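Glutathione S-transferase (Acinetobacter baumannii, PDB 4MP4) probably catalyses the conjugation of glutathione to electrophilic substrates, as a dimeric member of the glutathione S-transferase family. Local coordinates at residues 102-105 with 106-109; 111-114 with 115-118; 119-122 with 123-126; 194-198 with 199-203. All coordinates share one frame; numbering follows the deposited sequence.

Contact 1 of 4, residues 102-105 with 106-109; sequences RQIQ and AWLR
I104 touches both W107 and L108, one turn further along helix 95-110. The apolar contacts are few. CG2 of I104 lies anti to the backbone N, and this turns it down the helix. It meets CD1 of L108 at 4.2 Å, and the two side chains cross obliquely. The same methyl reaches CE3 of W107 at 4.3 Å. The carbonyl oxygen of I104 sits at the edge of the indole, near its plane. With chi1 at 172°, the W107 indole swings out beside I104.

Four backbone hydrogen bonds, each from residue i+4 to the carbonyl of residue i, join 102-105 to 106-109. L108 N gives the straightest one, to I104 O at 2.8 Å with an N-H...O angle of 172°. A106 N to R102 O and W107 N to Q103 O are both 2.9 Å. R109 N to Q105 O is 3.1 Å.

The polar ends look elsewhere. Q105 NE2 is hydrogen-bonded to E169 and Y91, and W107 NE1 to D111. R102 makes a salt bridge with E79 of its own chain through NE and another with E83 of the second subunit through NH1, and Q103 OE1 accepts from S72 N of that subunit.

The pattern is that of a regular alpha helix with i to i+4 bonding. I104 and W107 pack on helix 135-151, within the all-helical C-terminal domain of the glutathione S-transferase fold, while R102 and Q103 face the dimer partner.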
loop_
_atom_site.group_PDB
_atom_site.type_symbol
_atom_site.label_atom_id
_atom_site.label_comp_id
_atom_site.label_asym_id
_atom_site.label_seq_id
_atom_site.Cartn_x
_atom_site.Cartn_y
_atom_site.Cartn_z
ATOM N N ARG A 102 -6.557 4.851 6.657
ATOM C CA ARG A 102 -5.401 4.145 6.093
ATOM C C ARG A 102 -5.805 2.818 5.475
ATOM O O ARG A 102 -5.232 2.385 4.484
ATOM C CB ARG A 102 -4.321 3.923 7.152
ATOM C CG ARG A 102 -3.570 5.198 7.532
ATOM C CD ARG A 102 -2.408 4.896 8.458
ATOM N NE ARG A 102 -1.722 6.114 8.872
ATOM C CZ ARG A 102 -1.610 6.525 10.129
ATOM N NH1 ARG A 102 -2.117 5.806 11.120
ATOM N NH2 ARG A 102 -0.968 7.647 10.400
ATOM N N GLN A 103 -6.811 2.175 6.054
ATOM C CA GLN A 103 -7.274 0.901 5.527
ATOM C C GLN A 103 -7.938 1.032 4.147
ATOM O O GLN A 103 -7.624 0.275 3.215
ATOM C CB GLN A 103 -8.200 0.228 6.525
ATOM C CG GLN A 103 -9.076 -0.860 5.946
ATOM C CD GLN A 103 -10.168 -1.255 6.929
ATOM O OE1 GLN A 103 -9.960 -1.220 8.132
ATOM N NE2 GLN A 103 -11.333 -1.606 6.422
ATOM N N ILE A 104 -8.854 1.990 4.029
ATOM C CA ILE A 104 -9.529 2.270 2.765
ATOM C C ILE A 104 -8.528 2.684 1.679
ATOM O O ILE A 104 -8.581 2.186 0.548
ATOM C CB ILE A 104 -10.651 3.331 2.939
ATOM C CG1 ILE A 104 -11.651 2.853 3.990
ATOM C CG2 ILE A 104 -11.348 3.591 1.628
ATOM C CD1 ILE A 104 -12.152 1.373 3.760
ATOM N N GLN A 105 -7.605 3.570 2.043
ATOM C CA GLN A 105 -6.480 3.944 1.187
ATOM C C GLN A 105 -5.627 2.741 0.718
ATOM O O GLN A 105 -5.242 2.670 -0.452
ATOM C CB GLN A 105 -5.590 4.954 1.911
ATOM C CG GLN A 105 -4.489 5.530 1.062
ATOM C CD GLN A 105 -3.675 6.568 1.811
ATOM O OE1 GLN A 105 -2.899 6.237 2.707
ATOM N NE2 GLN A 105 -3.850 7.829 1.452
ATOM N N ALA A 106 -5.319 1.814 1.618
ATOM C CA ALA A 106 -4.482 0.693 1.236
ATOM C C ALA A 106 -5.252 -0.200 0.274
ATOM O O ALA A 106 -4.726 -0.692 -0.737
ATOM C CB ALA A 106 -4.007 -0.075 2.456
ATOM N N TRP A 107 -6.528 -0.349 0.580
ATOM C CA TRP A 107 -7.436 -1.182 -0.176
ATOM C C TRP A 107 -7.653 -0.664 -1.601
ATOM O O TRP A 107 -7.574 -1.433 -2.569
ATOM C CB TRP A 107 -8.746 -1.281 0.599
ATOM C CG TRP A 107 -9.807 -1.954 -0.143
ATOM C CD1 TRP A 107 -9.860 -3.273 -0.503
ATOM C CD2 TRP A 107 -11.005 -1.349 -0.638
ATOM N NE1 TRP A 107 -11.033 -3.525 -1.190
ATOM C CE2 TRP A 107 -11.741 -2.363 -1.284
ATOM C CE3 TRP A 107 -11.508 -0.052 -0.602
ATOM C CZ2 TRP A 107 -12.968 -2.104 -1.881
ATOM C CZ3 TRP A 107 -12.721 0.199 -1.199
ATOM C CH2 TRP A 107 -13.436 -0.824 -1.833
ATOM N N LEU A 108 -7.915 0.638 -1.730
ATOM C CA LEU A 108 -7.990 1.286 -3.043
ATOM C C LEU A 108 -6.712 1.109 -3.855
ATOM O O LEU A 108 -6.770 0.933 -5.070
ATOM C CB LEU A 108 -8.270 2.793 -2.907
ATOM C CG LEU A 108 -9.610 3.199 -2.303
ATOM C CD1 LEU A 108 -9.636 4.693 -1.999
ATOM C CD2 LEU A 108 -10.747 2.776 -3.240
ATOM N N ARG A 109 -5.556 1.189 -3.197
ATOM C CA ARG A 109 -4.264 1.066 -3.889
ATOM C C ARG A 109 -4.007 -0.333 -4.438
ATOM O O ARG A 109 -3.510 -0.472 -5.550
ATOM C CB ARG A 109 -3.104 1.457 -2.968
ATOM C CG ARG A 109 -1.707 1.129 -3.523
ATOM C CD ARG A 109 -1.282 2.125 -4.579
ATOM N NE ARG A 109 -0.067 1.746 -5.306
ATOM C CZ ARG A 109 -0.047 1.020 -6.428
ATOM N NH1 ARG A 109 -1.175 0.536 -6.955
ATOM N NH2 ARG A 109 1.111 0.758 -7.018
#

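Contact 2 of 4, residues 111-114 with 115-118; sequences DLVA and LRTE
R116 folds back on D111 at the short break between helix 95-110 and helix 113-118, where L112 holds the N-cap position. Its guanidinium grips one atom side-on with two nitrogens. NH1 lies 3.1 Å and NE 3.2 Å from D111 O. The oxygen is close to the guanidinium plane for both. NE comes nearly in line with the carbonyl, whereas NH1 stands above the carbonyl plane. A bend at chi3 (-76°) turns the group back to reach it. V113 CG2 lies obliquely against the guanidinium, 3.7 Å from NH1.

The first turn is closed by R116 N to L112 O at 3.1 Å. V113 O takes two donors from T117. OG1 at 2.9 Å and N at 3.0 Å approach from opposite faces of the carbonyl plane. E118 N bonds A114 O at 2.8 Å, and its carboxylate passes near A114 CB before bonding S134. CB of L112 and CB of L115 meet on the side packed against M173 and A140.

D111 OD2 makes a salt bridge with K143, and the carboxylate does not touch the guanidinium. R116 instead satisfies a backbone carbonyl of the break, and its charge probably polarises that C=O. Two hydrogen bonds to the one oxygen probably limit rotation of the guanidinium.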
loop_
_atom_site.group_PDB
_atom_site.type_symbol
_atom_site.label_atom_id
_atom_site.label_comp_id
_atom_site.label_asym_id
_atom_site.label_seq_id
_atom_site.Cartn_x
_atom_site.Cartn_y
_atom_site.Cartn_z
ATOM N N ASP A 111 -6.248 -3.514 -3.897
ATOM C CA ASP A 111 -7.356 -4.346 -4.344
ATOM C C ASP A 111 -8.007 -3.696 -5.569
ATOM O O ASP A 111 -7.468 -2.729 -6.125
ATOM C CB ASP A 111 -8.355 -4.552 -3.212
ATOM C CG ASP A 111 -9.418 -5.585 -3.543
ATOM O OD1 ASP A 111 -9.223 -6.364 -4.506
ATOM O OD2 ASP A 111 -10.454 -5.613 -2.844
ATOM N N LEU A 112 -9.151 -4.231 -5.992
ATOM C CA LEU A 112 -9.911 -3.701 -7.121
ATOM C C LEU A 112 -9.082 -3.751 -8.394
ATOM O O LEU A 112 -9.248 -2.922 -9.269
ATOM C CB LEU A 112 -10.404 -2.275 -6.828
ATOM C CG LEU A 112 -11.199 -2.139 -5.527
ATOM C CD1 LEU A 112 -11.688 -0.699 -5.300
ATOM C CD2 LEU A 112 -12.372 -3.090 -5.544
ATOM N N VAL A 113 -8.181 -4.725 -8.475
ATOM C CA VAL A 113 -7.263 -4.860 -9.607
ATOM C C VAL A 113 -7.982 -4.864 -10.959
ATOM O O VAL A 113 -7.552 -4.188 -11.899
ATOM C CB VAL A 113 -6.379 -6.154 -9.482
ATOM C CG1 VAL A 113 -5.367 -6.255 -10.621
ATOM C CG2 VAL A 113 -5.654 -6.191 -8.150
ATOM N N ALA A 114 -9.070 -5.617 -11.066
ATOM C CA ALA A 114 -9.785 -5.684 -12.338
ATOM C C ALA A 114 -10.309 -4.308 -12.769
ATOM O O ALA A 114 -10.220 -3.927 -13.948
ATOM C CB ALA A 114 -10.904 -6.696 -12.269
ATOM N N LEU A 115 -10.830 -3.564 -11.796
ATOM C CA LEU A 115 -11.387 -2.234 -12.031
ATOM C C LEU A 115 -10.344 -1.235 -12.532
ATOM O O LEU A 115 -10.562 -0.533 -13.536
ATOM C CB LEU A 115 -12.041 -1.714 -10.753
ATOM C CG LEU A 115 -12.717 -0.351 -10.815
ATOM C CD1 LEU A 115 -13.719 -0.321 -11.960
ATOM C CD2 LEU A 115 -13.382 -0.034 -9.472
ATOM N N ARG A 116 -9.211 -1.172 -11.837
ATOM C CA ARG A 116 -8.114 -0.298 -12.245
ATOM C C ARG A 116 -7.590 -0.672 -13.631
ATOM O O ARG A 116 -7.305 0.194 -14.449
ATOM C CB ARG A 116 -6.989 -0.311 -11.209
ATOM C CG ARG A 116 -7.358 0.417 -9.921
ATOM C CD ARG A 116 -6.202 0.450 -8.923
ATOM N NE ARG A 116 -6.011 -0.838 -8.261
ATOM C CZ ARG A 116 -4.857 -1.505 -8.228
ATOM N NH1 ARG A 116 -4.791 -2.670 -7.607
ATOM N NH2 ARG A 116 -3.768 -1.012 -8.811
ATOM N N THR A 117 -7.486 -1.965 -13.897
ATOM C CA THR A 117 -7.002 -2.441 -15.186
ATOM C C THR A 117 -7.988 -2.134 -16.325
ATOM O O THR A 117 -7.581 -1.706 -17.392
ATOM C CB THR A 117 -6.743 -3.958 -15.141
ATOM O OG1 THR A 117 -5.766 -4.242 -14.142
ATOM C CG2 THR A 117 -6.238 -4.457 -16.465
ATOM N N GLU A 118 -9.279 -2.341 -16.083
ATOM C CA GLU A 118 -10.284 -2.260 -17.143
ATOM C C GLU A 118 -10.840 -0.850 -17.293
ATOM O O GLU A 118 -11.540 -0.545 -18.261
ATOM C CB GLU A 118 -11.424 -3.272 -16.881
ATOM C CG GLU A 118 -10.969 -4.752 -16.972
ATOM C CD GLU A 118 -12.032 -5.771 -16.548
ATOM O OE1 GLU A 118 -13.230 -5.579 -16.839
ATOM O OE2 GLU A 118 -11.658 -6.780 -15.915
#

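Contact 3 of 4, residues 119-122 with 123-126; sequences RPTD and VIFI
V123 sets CG1 beside its backbone N, chi1 -45°, and this leaves CG2 between N and the carbonyl carbon. Both methyls then lie against P120. CG2 is 3.3 Å from P120 O, and CG1 is 4.1 Å from P120 CD. The two side chains cross at about a right angle. F125 has CG anti to its carbonyl carbon (chi1 -61°), which brings the ring back over the preceding turn. Its CE2 and CD2 are each 4.1 Å from T121 CB, and T121 O lies obliquely to the ring. I124 CG2 sits over the centre of one ring face.

The backbone closes a short turn of helix. V123 N bonds P120 O at 3.0 Å, with the donor above the carbonyl plane. T121 O accepts from F125 N at 3.1 Å and, more weakly, from I124 N. I126 N bonds D122 O at 2.7 Å. The side chains of D122 and I126 run side by side, pointing the same way.

R119 turns away to a salt bridge with D182, and T121 OG1 bonds L17 O. Residues 119-126 follow helix 113-118 and include the brief helix 122-125. I124 packs on helix 165-178, and F125 lies against L205 and R208 of helix 199-215.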
loop_
_atom_site.group_PDB
_atom_site.type_symbol
_atom_site.label_atom_id
_atom_site.label_comp_id
_atom_site.label_asym_id
_atom_site.label_seq_id
_atom_site.Cartn_x
_atom_site.Cartn_y
_atom_site.Cartn_z
ATOM N N ARG A 119 -10.555 0.000 -16.310
ATOM C CA ARG A 119 -10.989 1.385 -16.362
ATOM C C ARG A 119 -9.847 2.277 -15.916
ATOM O O ARG A 119 -9.889 2.848 -14.820
ATOM C CB ARG A 119 -12.219 1.613 -15.474
ATOM C CG ARG A 119 -13.477 0.837 -15.892
ATOM C CD ARG A 119 -14.078 1.419 -17.171
ATOM N NE ARG A 119 -15.351 0.809 -17.540
ATOM C CZ ARG A 119 -15.488 -0.140 -18.464
ATOM N NH1 ARG A 119 -14.425 -0.605 -19.112
ATOM N NH2 ARG A 119 -16.693 -0.628 -18.737
ATOM N N PRO A 120 -8.809 2.397 -16.765
ATOM C CA PRO A 120 -7.643 3.216 -16.402
ATOM C C PRO A 120 -8.037 4.688 -16.376
ATOM O O PRO A 120 -9.111 5.019 -16.891
ATOM C CB PRO A 120 -6.634 2.915 -17.521
ATOM C CG PRO A 120 -7.479 2.506 -18.688
ATOM C CD PRO A 120 -8.676 1.788 -18.102
ATOM N N THR A 121 -7.213 5.556 -15.796
ATOM C CA THR A 121 -7.593 6.973 -15.682
ATOM C C THR A 121 -7.803 7.687 -17.031
ATOM O O THR A 121 -8.374 8.768 -17.083
ATOM C CB THR A 121 -6.593 7.752 -14.870
ATOM O OG1 THR A 121 -5.295 7.588 -15.455
ATOM C CG2 THR A 121 -6.588 7.261 -13.421
ATOM N N ASP A 122 -7.338 7.066 -18.106
ATOM C CA ASP A 122 -7.634 7.472 -19.478
ATOM C C ASP A 122 -9.139 7.696 -19.684
ATOM O O ASP A 122 -9.545 8.611 -20.398
ATOM C CB ASP A 122 -7.138 6.384 -20.453
ATOM C CG ASP A 122 -5.678 6.038 -20.247
ATOM O OD1 ASP A 122 -5.334 5.390 -19.228
ATOM O OD2 ASP A 122 -4.858 6.412 -21.111
ATOM N N VAL A 123 -9.970 6.856 -19.064
ATOM C CA VAL A 123 -11.421 6.987 -19.214
ATOM C C VAL A 123 -11.978 8.252 -18.546
ATOM O O VAL A 123 -12.968 8.828 -19.026
ATOM C CB VAL A 123 -12.186 5.717 -18.762
ATOM C CG1 VAL A 123 -11.506 4.478 -19.325
ATOM C CG2 VAL A 123 -12.294 5.631 -17.249
ATOM N N ILE A 124 -11.317 8.709 -17.479
ATOM C CA ILE A 124 -11.688 9.954 -16.801
ATOM C C ILE A 124 -11.229 11.188 -17.583
ATOM O O ILE A 124 -11.953 12.175 -17.679
ATOM C CB ILE A 124 -11.087 10.029 -15.366
ATOM C CG1 ILE A 124 -11.588 8.871 -14.503
ATOM C CG2 ILE A 124 -11.363 11.388 -14.711
ATOM C CD1 ILE A 124 -10.832 8.724 -13.202
ATOM N N PHE A 125 -10.032 11.123 -18.153
ATOM C CA PHE A 125 -9.406 12.319 -18.726
ATOM C C PHE A 125 -9.402 12.401 -20.254
ATOM O O PHE A 125 -9.185 13.470 -20.809
ATOM C CB PHE A 125 -7.959 12.463 -18.220
ATOM C CG PHE A 125 -7.840 12.604 -16.719
ATOM C CD1 PHE A 125 -8.371 13.703 -16.065
ATOM C CD2 PHE A 125 -7.176 11.645 -15.966
ATOM C CE1 PHE A 125 -8.253 13.837 -14.677
ATOM C CE2 PHE A 125 -7.050 11.774 -14.584
ATOM C CZ PHE A 125 -7.579 12.873 -13.943
ATOM N N ILE A 126 -9.619 11.285 -20.944
ATOM C CA ILE A 126 -9.497 11.293 -22.405
ATOM C C ILE A 126 -10.770 10.831 -23.143
ATOM O O ILE A 126 -11.382 11.594 -23.864
ATOM C CB ILE A 126 -8.249 10.507 -22.840
ATOM C CG1 ILE A 126 -7.038 11.038 -22.059
ATOM C CG2 ILE A 126 -8.022 10.674 -24.308
ATOM C CD1 ILE A 126 -5.746 10.323 -22.295
#

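Contact 4 of 4, residues 194-198 with 199-203; sequences QQWQR and PSVQK
The indole of W196 carries V201 CG1 on one face. The methyl lies 4.2 Å from the centroid of the six-membered ring, 19° off the normal, in a CH-pi contact. It is offset toward the rim and nearest CD2 and CE3. A chi1 of 172° turns the CG1 branch of V201 toward the indole. The side chains of W196 and V201 cross at about a right angle. The amides of Q197 and Q202 are the other flat pair. Their planes are 23° apart and their chains run side by side. A water joins them: it donates to Q202 OE1 at 3.2 Å and accepts weakly from Q197 NE2.

R198 is at the N-cap position of helix 199-215. Its carbonyl oxygen accepts Q202 N at 2.9 Å, in the carbonyl plane, and V201 N more weakly at 3.0 Å. R198 CG lies 3.5 Å from S200 OG. Both polar ends go to E30, R198 NH2 by a salt bridge and S200 OG by a hydrogen bond, and R198 also makes a cation-pi contact with W163.

The turn links helix 186-196 to helix 199-215. W196 packs on L172 and Q175 of helix 165-178. V201 touches F22 and S200 touches V26, both of helix 19-30 in the thioredoxin-like N-terminal domain.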
loop_
_atom_site.group_PDB
_atom_site.type_symbol
_atom_site.label_atom_id
_atom_site.label_comp_id
_atom_site.label_asym_id
_atom_site.label_seq_id
_atom_site.Cartn_x
_atom_site.Cartn_y
_atom_site.Cartn_z
ATOM N N GLN A 194 -19.342 16.031 -6.052
ATOM C CA GLN A 194 -19.020 17.027 -5.061
ATOM C C GLN A 194 -17.540 16.959 -4.700
ATOM O O GLN A 194 -16.872 17.987 -4.590
ATOM C CB GLN A 194 -19.895 16.852 -3.823
ATOM C CG GLN A 194 -19.380 17.637 -2.646
ATOM C CD GLN A 194 -20.314 17.616 -1.456
ATOM O OE1 GLN A 194 -19.990 18.161 -0.402
ATOM N NE2 GLN A 194 -21.483 16.996 -1.616
ATOM N N GLN A 195 -17.018 15.753 -4.527
ATOM C CA GLN A 195 -15.600 15.624 -4.229
ATOM C C GLN A 195 -14.732 16.212 -5.340
ATOM O O GLN A 195 -13.685 16.796 -5.075
ATOM C CB GLN A 195 -15.223 14.168 -3.932
ATOM C CG GLN A 195 -15.865 13.639 -2.634
ATOM C CD GLN A 195 -15.653 14.581 -1.442
ATOM O OE1 GLN A 195 -14.604 15.208 -1.320
ATOM N NE2 GLN A 195 -16.648 14.675 -0.564
ATOM N N TRP A 196 -15.194 16.069 -6.579
ATOM C CA TRP A 196 -14.463 16.541 -7.755
ATOM C C TRP A 196 -14.413 18.072 -7.820
ATOM O O TRP A 196 -13.541 18.637 -8.478
ATOM C CB TRP A 196 -15.102 15.963 -9.033
ATOM C CG TRP A 196 -14.115 15.520 -10.057
ATOM C CD1 TRP A 196 -13.994 15.983 -11.340
ATOM C CD2 TRP A 196 -13.092 14.524 -9.891
ATOM N NE1 TRP A 196 -12.959 15.335 -11.981
ATOM C CE2 TRP A 196 -12.388 14.427 -11.111
ATOM C CE3 TRP A 196 -12.696 13.701 -8.824
ATOM C CZ2 TRP A 196 -11.322 13.548 -11.304
ATOM C CZ3 TRP A 196 -11.628 12.814 -9.018
ATOM C CH2 TRP A 196 -10.951 12.757 -10.240
ATOM N N GLN A 197 -15.349 18.731 -7.139
ATOM C CA GLN A 197 -15.452 20.192 -7.169
ATOM C C GLN A 197 -14.641 20.825 -6.058
ATOM O O GLN A 197 -14.574 22.039 -5.951
ATOM C CB GLN A 197 -16.916 20.645 -7.063
ATOM C CG GLN A 197 -17.765 20.225 -8.246
ATOM C CD GLN A 197 -17.337 20.897 -9.544
ATOM O OE1 GLN A 197 -16.949 22.076 -9.551
ATOM N NE2 GLN A 197 -17.409 20.154 -10.654
ATOM N N ARG A 198 -14.037 19.991 -5.222
ATOM C CA ARG A 198 -13.064 20.458 -4.243
ATOM C C ARG A 198 -11.999 21.253 -5.010
ATOM O O ARG A 198 -11.538 20.804 -6.056
ATOM C CB ARG A 198 -12.449 19.247 -3.536
ATOM C CG ARG A 198 -11.491 19.554 -2.410
ATOM C CD ARG A 198 -12.190 19.470 -1.071
ATOM N NE ARG A 198 -11.266 19.769 0.013
ATOM C CZ ARG A 198 -11.641 20.087 1.248
ATOM N NH1 ARG A 198 -12.930 20.139 1.562
ATOM N NH2 ARG A 198 -10.722 20.347 2.169
ATOM N N PRO A 199 -11.652 22.458 -4.522
ATOM C CA PRO A 199 -10.694 23.347 -5.187
ATOM C C PRO A 199 -9.328 22.725 -5.491
ATOM O O PRO A 199 -8.796 22.971 -6.578
ATOM C CB PRO A 199 -10.553 24.519 -4.195
ATOM C CG PRO A 199 -11.867 24.567 -3.522
ATOM C CD PRO A 199 -12.322 23.133 -3.393
ATOM N N SER A 200 -8.772 21.955 -4.560
ATOM C CA SER A 200 -7.481 21.317 -4.774
ATOM C C SER A 200 -7.552 20.379 -5.971
ATOM O O SER A 200 -6.588 20.243 -6.732
ATOM C CB SER A 200 -7.079 20.517 -3.536
ATOM O OG SER A 200 -8.091 19.579 -3.215
ATOM N N VAL A 201 -8.700 19.730 -6.129
ATOM C CA VAL A 201 -8.910 18.795 -7.214
ATOM C C VAL A 201 -9.081 19.601 -8.498
ATOM O O VAL A 201 -8.465 19.333 -9.523
ATOM C CB VAL A 201 -10.136 17.874 -6.935
ATOM C CG1 VAL A 201 -10.479 17.018 -8.173
ATOM C CG2 VAL A 201 -9.865 16.985 -5.725
ATOM N N GLN A 202 -9.912 20.617 -8.415
ATOM C CA GLN A 202 -10.140 21.525 -9.524
ATOM C C GLN A 202 -8.799 22.086 -10.023
ATOM O O GLN A 202 -8.595 22.247 -11.220
ATOM C CB GLN A 202 -11.094 22.620 -9.045
ATOM C CG GLN A 202 -12.157 23.101 -10.029
ATOM C CD GLN A 202 -12.949 22.005 -10.719
ATOM O OE1 GLN A 202 -13.172 22.085 -11.922
ATOM N NE2 GLN A 202 -13.388 20.993 -9.973
ATOM N N LYS A 203 -7.863 22.333 -9.109
ATOM C CA LYS A 203 -6.547 22.873 -9.499
ATOM C C LYS A 203 -5.703 21.861 -10.287
ATOM O O LYS A 203 -4.982 22.245 -11.206
ATOM C CB LYS A 203 -5.775 23.433 -8.291
ATOM C CG LYS A 203 -6.179 24.864 -7.927
ATOM C CD LYS A 203 -5.738 25.307 -6.520
ATOM C CE LYS A 203 -4.285 25.776 -6.469
ATOM N NZ LYS A 203 -3.971 26.943 -7.368
HETATM O O HOH W 1 -15.089 19.743 -12.893
#

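Overall arrangement
Contacts 1, 2 and 3 follow one another along the chain, from helix 95-110 through helix 113-118 to helix 122-125. Contacts 1 and 2 touch: W107 CZ2 is 3.8 Å from L112 CD2. Their centres are about 14 Å apart. Contacts 2 and 3 adjoin in sequence, with centres about 13 Å apart. Contact 4 comes much later, but I124 CG2 and W196 CZ2 meet at 4.0 Å and tie it to contact 3. Contacts 1 and 4 lie on opposite sides of the chain's centre, their centres about 20 Å apart. A bound sulfate, probably from the crystallisation liquor, is about 4 Å from the F125 side chain, and one is about 5 Å from that of W196. No glutathione is bound.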